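PDB 6HCD: universal stress protein from Archaeoglobus fulgidus, which is of unknown function but belongs to the universal stress protein A family, whose members are probably involved in responses to cellular stress. Local coordinates for residues 23-35 with 48-60. Residues are numbered along the deposited sequence; the frame is centred on the assembly and turned at random.
Sequences IYMPIVVAVDKKS and EARLRGVPVYVVH
His60 ND1 donates a nearly straight hydrogen bond of 2.7 Å to Val31 O. The acceptor lies in the imidazole plane. His60 CG stands anti to the backbone N (chi1 -175°), which carries the ring to the end of strand 27-30, close to a bound unknown ligand. Five backbone hydrogen bonds join the parallel segments 27-31 and 55-59, from Ile27 N to Pro55 O through to Val31 N to Val59 O. Arg52 NE and NH2 both hold Glu48 OE1, and the pair also forms salt bridges with the second subunit. On one face of the sheet Pro26 CB sits over the centre of the Tyr57 ring, a CH-pi contact 3.8 Å from the ring centroid. With an alanine at Tyr57, Pro26 is likely to lose its aromatic partner and a gap to open beside Phe112. On the other face Val29 CG1 presses tightly on Val56 CG1 at 3.3 Å. Ile27 CD1 reaches Glu48 CB at 4.0 Å and Arg52 CD. The contact joins the two strands of a beta-alpha-beta unit, linked by helix 36-52, which covers Ile27 and Val29. Phe112 of helix 105-115 packs on Val28, Tyr57 and Val59, and strand 120-128 flanks strand 27-30.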
ATOM      1  N   ILE A  23      -3.465   1.095 -23.735  1.00 76.23           N
ATOM      2  CA  ILE A  23      -2.218   0.315 -24.026  1.00 88.01           C
ATOM      3  C   ILE A  23      -1.423   0.061 -22.736  1.00 78.22           C
ATOM      4  O   ILE A  23      -0.623  -0.867 -22.727  1.00102.98           O
ATOM      5  CB  ILE A  23      -1.355   1.012 -25.108  1.00119.39           C
ATOM      6  CG1 ILE A  23      -0.421   0.031 -25.825  1.00 94.05           C
ATOM      7  CG2 ILE A  23      -0.579   2.192 -24.537  1.00 88.02           C
ATOM      8  CD1 ILE A  23       0.335   0.632 -26.996  1.00 80.61           C
ATOM      9  N   TYR A  24      -1.605   0.896 -21.697  1.00 50.86           N
ATOM     10  CA  TYR A  24      -0.809   0.851 -20.478  1.00 55.90           C
ATOM     11  C   TYR A  24      -1.698   0.711 -19.245  1.00 40.97           C
ATOM     12  O   TYR A  24      -2.849   1.119 -19.235  1.00 55.75           O
ATOM     13  CB  TYR A  24       0.090   2.089 -20.382  1.00 47.70           C
ATOM     14  CG  TYR A  24       1.391   1.980 -21.138  1.00 97.95           C
ATOM     15  CD1 TYR A  24       1.803   0.787 -21.716  1.00140.83           C
ATOM     16  CD2 TYR A  24       2.251   3.065 -21.219  1.00 64.46           C
ATOM     17  CE1 TYR A  24       3.010   0.685 -22.389  1.00 80.10           C
ATOM     18  CE2 TYR A  24       3.459   2.980 -21.892  1.00 74.00           C
ATOM     19  CZ  TYR A  24       3.843   1.786 -22.476  1.00112.68           C
ATOM     20  OH  TYR A  24       5.032   1.692 -23.138  1.00105.67           O
HETATM   21  N   MSE A  25      -1.100   0.136 -18.193  1.00 30.64           N
HETATM   22  CA  MSE A  25      -1.717   0.029 -16.886  1.00 27.95           C
HETATM   23  C   MSE A  25      -1.249   1.246 -16.082  1.00 23.26           C
HETATM   24  O   MSE A  25      -0.072   1.366 -15.727  1.00 23.08           O
HETATM   25  CB  MSE A  25      -1.244  -1.265 -16.279  1.00 27.92           C
HETATM   26  CG  MSE A  25      -1.785  -2.428 -17.115  1.00 41.94           C
HETATM   27 SE   MSE A  25      -1.240  -4.116 -16.304  1.00 53.23          SE
HETATM   28  CE  MSE A  25       0.725  -3.897 -16.212  1.00 39.86           C
ATOM     29  N   PRO A  26      -2.149   2.195 -15.762  1.00 20.88           N
ATOM     30  CA  PRO A  26      -1.734   3.404 -15.046  1.00 19.53           C
ATOM     31  C   PRO A  26      -1.509   3.182 -13.543  1.00 18.44           C
ATOM     32  O   PRO A  26      -1.976   2.159 -12.956  1.00 18.51           O
ATOM     33  CB  PRO A  26      -2.938   4.327 -15.248  1.00 18.93           C
ATOM     34  CG  PRO A  26      -4.124   3.381 -15.320  1.00 19.24           C
ATOM     35  CD  PRO A  26      -3.600   2.144 -16.031  1.00 20.77           C
ATOM     36  N   ILE A  27      -0.856   4.167 -12.925  1.00 17.66           N
ATOM     37  CA  ILE A  27      -0.905   4.355 -11.488  1.00 16.70           C
ATOM     38  C   ILE A  27      -2.154   5.203 -11.200  1.00 15.79           C
ATOM     39  O   ILE A  27      -2.313   6.275 -11.788  1.00 15.66           O
ATOM     40  CB  ILE A  27       0.383   5.058 -10.990  1.00 16.64           C
ATOM     41  CG1 ILE A  27       1.645   4.223 -11.214  1.00 17.92           C
ATOM     42  CG2 ILE A  27       0.256   5.496  -9.538  1.00 15.89           C
ATOM     43  CD1 ILE A  27       1.690   2.955 -10.382  1.00 18.55           C
ATOM     44  N   VAL A  28      -3.011   4.743 -10.287  1.00 15.47           N
ATOM     45  CA  VAL A  28      -4.188   5.500  -9.865  1.00 14.96           C
ATOM     46  C   VAL A  28      -3.878   6.123  -8.507  1.00 14.57           C
ATOM     47  O   VAL A  28      -3.419   5.427  -7.613  1.00 14.80           O
ATOM     48  CB  VAL A  28      -5.440   4.605  -9.786  1.00 15.24           C
ATOM     49  CG1 VAL A  28      -6.598   5.273  -9.062  1.00 15.05           C
ATOM     50  CG2 VAL A  28      -5.859   4.134 -11.166  1.00 15.89           C
ATOM     51  N   VAL A  29      -4.126   7.426  -8.372  1.00 14.31           N
ATOM     52  CA  VAL A  29      -3.908   8.109  -7.124  1.00 14.55           C
ATOM     53  C   VAL A  29      -5.227   8.784  -6.728  1.00 16.19           C
ATOM     54  O   VAL A  29      -5.849   9.467  -7.529  1.00 14.97           O
ATOM     55  CB  VAL A  29      -2.716   9.084  -7.199  1.00 17.05           C
ATOM     56  CG1 VAL A  29      -2.866  10.118  -8.297  1.00 15.26           C
ATOM     57  CG2 VAL A  29      -2.473   9.739  -5.859  1.00 23.06           C
ATOM     58  N   ALA A  30      -5.687   8.502  -5.501  1.00 15.12           N
ATOM     59  CA  ALA A  30      -6.882   9.093  -4.947  1.00 15.89           C
ATOM     60  C   ALA A  30      -6.481  10.287  -4.072  1.00 16.62           C
ATOM     61  O   ALA A  30      -5.677  10.141  -3.172  1.00 17.51           O
ATOM     62  CB  ALA A  30      -7.646   8.062  -4.162  1.00 16.25           C
ATOM     63  N   VAL A  31      -7.061  11.458  -4.347  1.00 17.36           N
ATOM     64  CA  VAL A  31      -6.760  12.673  -3.580  1.00 21.19           C
ATOM     65  C   VAL A  31      -8.067  13.266  -3.048  1.00 20.40           C
ATOM     66  O   VAL A  31      -9.053  13.346  -3.780  1.00 20.66           O
ATOM     67  CB  VAL A  31      -5.973  13.698  -4.421  1.00 22.14           C
ATOM     68  CG1 VAL A  31      -4.590  13.180  -4.763  1.00 36.72           C
ATOM     69  CG2 VAL A  31      -6.721  14.102  -5.667  1.00 42.87           C
ATOM     70  N   ASP A  32      -8.059  13.682  -1.772  1.00 22.79           N
ATOM     71  CA  ASP A  32      -9.236  14.281  -1.158  1.00 28.25           C
ATOM     72  C   ASP A  32      -9.227  15.789  -1.448  1.00 25.50           C
ATOM     73  O   ASP A  32     -10.054  16.286  -2.187  1.00 28.66           O
ATOM     74  CB  ASP A  32      -9.305  13.951   0.335  1.00 42.74           C
ATOM     75  CG  ASP A  32     -10.553  14.484   1.033  1.00 51.54           C
ATOM     76  OD1 ASP A  32     -11.584  14.663   0.338  1.00 39.87           O
ATOM     77  OD2 ASP A  32     -10.472  14.756   2.252  1.00 52.19           O
ATOM     78  N   LYS A  33      -8.245  16.494  -0.883  1.00 25.54           N
ATOM     79  CA  LYS A  33      -8.193  17.948  -0.893  1.00 30.69           C
ATOM     80  C   LYS A  33      -6.755  18.378  -1.173  1.00 30.15           C
ATOM     81  O   LYS A  33      -5.846  17.571  -1.244  1.00 27.26           O
ATOM     82  CB  LYS A  33      -8.714  18.511   0.433  1.00 34.01           C
ATOM     83  CG  LYS A  33      -8.063  17.945   1.692  1.00 69.70           C
ATOM     84  CD  LYS A  33      -8.683  18.430   2.984  1.00 62.97           C
ATOM     85  CE  LYS A  33      -7.705  18.457   4.142  1.00 71.73           C
ATOM     86  NZ  LYS A  33      -8.362  18.882   5.400  1.00146.95           N
ATOM     87  N   LYS A  34      -6.555  19.667  -1.422  1.00 27.21           N
ATOM     88  CA  LYS A  34      -5.192  20.177  -1.509  1.00 28.20           C
ATOM     89  C   LYS A  34      -4.641  20.204  -0.084  1.00 41.90           C
ATOM     90  O   LYS A  34      -5.257  20.777   0.790  1.00 93.77           O
ATOM     91  CB  LYS A  34      -5.142  21.533  -2.215  1.00 35.76           C
ATOM     92  CG  LYS A  34      -5.856  21.544  -3.560  1.00 41.07           C
ATOM     93  CD  LYS A  34      -5.386  22.611  -4.506  1.00 43.25           C
ATOM     94  CE  LYS A  34      -6.114  23.912  -4.281  1.00 54.12           C
ATOM     95  NZ  LYS A  34      -7.453  23.918  -4.920  1.00 48.04           N
ATOM     96  N   SER A  35      -3.527  19.506   0.141  1.00 27.40           N
ATOM     97  CA  SER A  35      -2.935  19.355   1.464  1.00 23.40           C
ATOM     98  C   SER A  35      -1.499  18.867   1.295  1.00 28.15           C
ATOM     99  O   SER A  35      -1.133  18.339   0.224  1.00 18.55           O
ATOM    100  CB  SER A  35      -3.738  18.402   2.325  1.00 31.50           C
ATOM    101  OG  SER A  35      -3.673  17.071   1.818  1.00 17.92           O
ATOM    102  N   GLU A  48       6.594   6.345  -8.837  1.00 13.18           N
ATOM    103  CA  GLU A  48       6.181   5.021  -9.313  1.00 15.84           C
ATOM    104  C   GLU A  48       5.972   5.056 -10.840  1.00 14.29           C
ATOM    105  O   GLU A  48       6.409   4.165 -11.567  1.00 14.72           O
ATOM    106  CB  GLU A  48       4.889   4.592  -8.612  1.00 13.01           C
ATOM    107  CG  GLU A  48       5.093   4.083  -7.207  1.00 15.88           C
ATOM    108  CD  GLU A  48       5.536   2.636  -7.110  1.00 18.52           C
ATOM    109  OE1 GLU A  48       5.514   1.952  -8.132  1.00 19.53           O
ATOM    110  OE2 GLU A  48       5.933   2.220  -6.014  1.00 16.37           O
ATOM    111  N   ALA A  49       5.297   6.104 -11.317  1.00 17.17           N
ATOM    112  CA  ALA A  49       4.933   6.265 -12.723  1.00 20.12           C
ATOM    113  C   ALA A  49       6.191   6.473 -13.581  1.00 19.38           C
ATOM    114  O   ALA A  49       6.300   5.884 -14.651  1.00 20.05           O
ATOM    115  CB  ALA A  49       3.975   7.425 -12.870  1.00 20.04           C
ATOM    116  N   ARG A  50       7.114   7.328 -13.114  1.00 15.02           N
ATOM    117  CA  ARG A  50       8.393   7.595 -13.798  1.00 22.14           C
ATOM    118  C   ARG A  50       9.205   6.305 -13.944  1.00 21.34           C
ATOM    119  O   ARG A  50       9.775   6.056 -14.987  1.00 21.70           O
ATOM    120  CB  ARG A  50       9.256   8.591 -13.025  1.00 25.75           C
ATOM    121  CG  ARG A  50       8.843  10.048 -13.198  1.00 37.14           C
ATOM    122  CD  ARG A  50       9.895  11.001 -12.639  1.00 44.49           C
ATOM    123  NE  ARG A  50      10.616  10.517 -11.468  1.00 41.90           N
ATOM    124  CZ  ARG A  50      10.393  10.908 -10.211  1.00 33.27           C
ATOM    125  NH1 ARG A  50       9.444  11.796  -9.942  1.00 27.53           N
ATOM    126  NH2 ARG A  50      11.166  10.430  -9.248  1.00 24.85           N
ATOM    127  N   LEU A  51       9.288   5.526 -12.864  1.00 15.93           N
ATOM    128  CA  LEU A  51      10.045   4.274 -12.857  1.00 20.65           C
ATOM    129  C   LEU A  51       9.453   3.280 -13.861  1.00 17.83           C
ATOM    130  O   LEU A  51      10.201   2.599 -14.551  1.00 20.39           O
ATOM    131  CB  LEU A  51      10.042   3.678 -11.445  1.00 19.47           C
ATOM    132  CG  LEU A  51      10.881   4.415 -10.407  1.00 24.17           C
ATOM    133  CD1 LEU A  51      10.602   3.868  -9.022  1.00 21.59           C
ATOM    134  CD2 LEU A  51      12.363   4.318 -10.740  1.00 26.45           C
ATOM    135  N   ARG A  52       8.118   3.217 -13.944  1.00 17.72           N
ATOM    136  CA  ARG A  52       7.423   2.192 -14.716  1.00 20.42           C
ATOM    137  C   ARG A  52       7.138   2.670 -16.143  1.00 29.10           C
ATOM    138  O   ARG A  52       6.841   1.851 -17.002  1.00 18.61           O
ATOM    139  CB  ARG A  52       6.130   1.786 -14.005  1.00 22.27           C
ATOM    140  CG  ARG A  52       6.351   1.098 -12.666  1.00 16.96           C
ATOM    141  CD  ARG A  52       5.086   1.084 -11.829  1.00 15.31           C
ATOM    142  NE  ARG A  52       5.293   0.561 -10.494  1.00 14.91           N
ATOM    143  CZ  ARG A  52       5.304  -0.724 -10.174  1.00 14.95           C
ATOM    144  NH1 ARG A  52       5.161  -1.649 -11.108  1.00 16.85           N
ATOM    145  NH2 ARG A  52       5.428  -1.078  -8.911  1.00 14.99           N
ATOM    146  N   GLY A  53       7.217   3.987 -16.386  1.00 15.92           N
ATOM    147  CA  GLY A  53       6.894   4.588 -17.684  1.00 17.11           C
ATOM    148  C   GLY A  53       5.413   4.504 -18.017  1.00 17.10           C
ATOM    149  O   GLY A  53       5.037   4.175 -19.146  1.00 17.97           O
ATOM    150  N   VAL A  54       4.560   4.803 -17.026  1.00 16.19           N
ATOM    151  CA  VAL A  54       3.107   4.806 -17.202  1.00 15.23           C
ATOM    152  C   VAL A  54       2.565   6.142 -16.696  1.00 16.80           C
ATOM    153  O   VAL A  54       3.223   6.831 -15.912  1.00 13.04           O
ATOM    154  CB  VAL A  54       2.450   3.609 -16.487  1.00 20.35           C
ATOM    155  CG1 VAL A  54       3.060   2.284 -16.934  1.00 17.88           C
ATOM    156  CG2 VAL A  54       2.539   3.737 -14.976  1.00 14.32           C
ATOM    157  N   PRO A  55       1.365   6.553 -17.150  1.00 17.06           N
ATOM    158  CA  PRO A  55       0.741   7.773 -16.649  1.00 18.82           C
ATOM    159  C   PRO A  55       0.111   7.575 -15.263  1.00 15.95           C
ATOM    160  O   PRO A  55      -0.137   6.422 -14.824  1.00 12.17           O
ATOM    161  CB  PRO A  55      -0.343   8.078 -17.692  1.00 24.25           C
ATOM    162  CG  PRO A  55      -0.710   6.726 -18.272  1.00 23.27           C
ATOM    163  CD  PRO A  55       0.551   5.887 -18.182  1.00 24.52           C
ATOM    164  N   VAL A  56      -0.144   8.710 -14.599  1.00 13.87           N
ATOM    165  CA  VAL A  56      -0.877   8.755 -13.355  1.00 13.74           C
ATOM    166  C   VAL A  56      -2.306   9.226 -13.646  1.00 13.65           C
ATOM    167  O   VAL A  56      -2.502  10.284 -14.223  1.00 12.94           O
ATOM    168  CB  VAL A  56      -0.192   9.676 -12.327  1.00 14.04           C
ATOM    169  CG1 VAL A  56      -0.977   9.734 -11.031  1.00 15.76           C
ATOM    170  CG2 VAL A  56       1.252   9.254 -12.063  1.00 12.90           C
ATOM    171  N   TYR A  57      -3.297   8.453 -13.202  1.00 11.73           N
ATOM    172  CA  TYR A  57      -4.691   8.874 -13.221  1.00 11.72           C
ATOM    173  C   TYR A  57      -5.063   9.346 -11.816  1.00 12.86           C
ATOM    174  O   TYR A  57      -5.077   8.551 -10.893  1.00 10.77           O
ATOM    175  CB  TYR A  57      -5.616   7.727 -13.631  1.00 13.27           C
ATOM    176  CG  TYR A  57      -5.552   7.295 -15.072  1.00 14.31           C
ATOM    177  CD1 TYR A  57      -4.629   7.820 -15.969  1.00 14.82           C
ATOM    178  CD2 TYR A  57      -6.404   6.295 -15.528  1.00 18.91           C
ATOM    179  CE1 TYR A  57      -4.573   7.388 -17.287  1.00 23.58           C
ATOM    180  CE2 TYR A  57      -6.357   5.849 -16.838  1.00 16.28           C
ATOM    181  CZ  TYR A  57      -5.438   6.394 -17.717  1.00 21.90           C
ATOM    182  OH  TYR A  57      -5.399   5.966 -19.006  1.00 21.62           O
ATOM    183  N   VAL A  58      -5.351  10.646 -11.679  1.00 11.87           N
ATOM    184  CA  VAL A  58      -5.703  11.222 -10.407  1.00 11.98           C
ATOM    185  C   VAL A  58      -7.227  11.224 -10.300  1.00 12.98           C
ATOM    186  O   VAL A  58      -7.902  11.779 -11.176  1.00 12.92           O
ATOM    187  CB  VAL A  58      -5.154  12.655 -10.253  1.00 13.63           C
ATOM    188  CG1 VAL A  58      -5.401  13.176  -8.864  1.00 18.03           C
ATOM    189  CG2 VAL A  58      -3.681  12.766 -10.588  1.00 16.19           C
ATOM    190  N   VAL A  59      -7.755  10.638  -9.219  1.00 11.78           N
ATOM    191  CA  VAL A  59      -9.206  10.505  -9.072  1.00 12.88           C
ATOM    192  C   VAL A  59      -9.678  11.195  -7.795  1.00 12.66           C
ATOM    193  O   VAL A  59      -8.960  11.234  -6.766  1.00 12.56           O
ATOM    194  CB  VAL A  59      -9.658   9.041  -9.085  1.00 14.65           C
ATOM    195  CG1 VAL A  59      -9.244   8.383 -10.383  1.00 16.62           C
ATOM    196  CG2 VAL A  59      -9.123   8.264  -7.891  1.00 21.89           C
ATOM    197  N   HIS A  60     -10.893  11.737  -7.885  1.00 12.87           N
ATOM    198  CA  HIS A  60     -11.664  12.179  -6.741  1.00 17.86           C
ATOM    199  C   HIS A  60     -13.133  11.818  -6.997  1.00 13.51           C
ATOM    200  O   HIS A  60     -13.620  12.047  -8.086  1.00 13.94           O
ATOM    201  CB  HIS A  60     -11.506  13.682  -6.488  1.00 17.38           C
ATOM    202  CG  HIS A  60     -12.207  14.111  -5.250  1.00 19.24           C
ATOM    203  ND1 HIS A  60     -11.586  14.122  -4.019  1.00 26.18           N
ATOM    204  CD2 HIS A  60     -13.476  14.528  -5.040  1.00 27.11           C
ATOM    205  CE1 HIS A  60     -12.436  14.543  -3.097  1.00 24.84           C
ATOM    206  NE2 HIS A  60     -13.611  14.795  -3.700  1.00 22.23           N
TER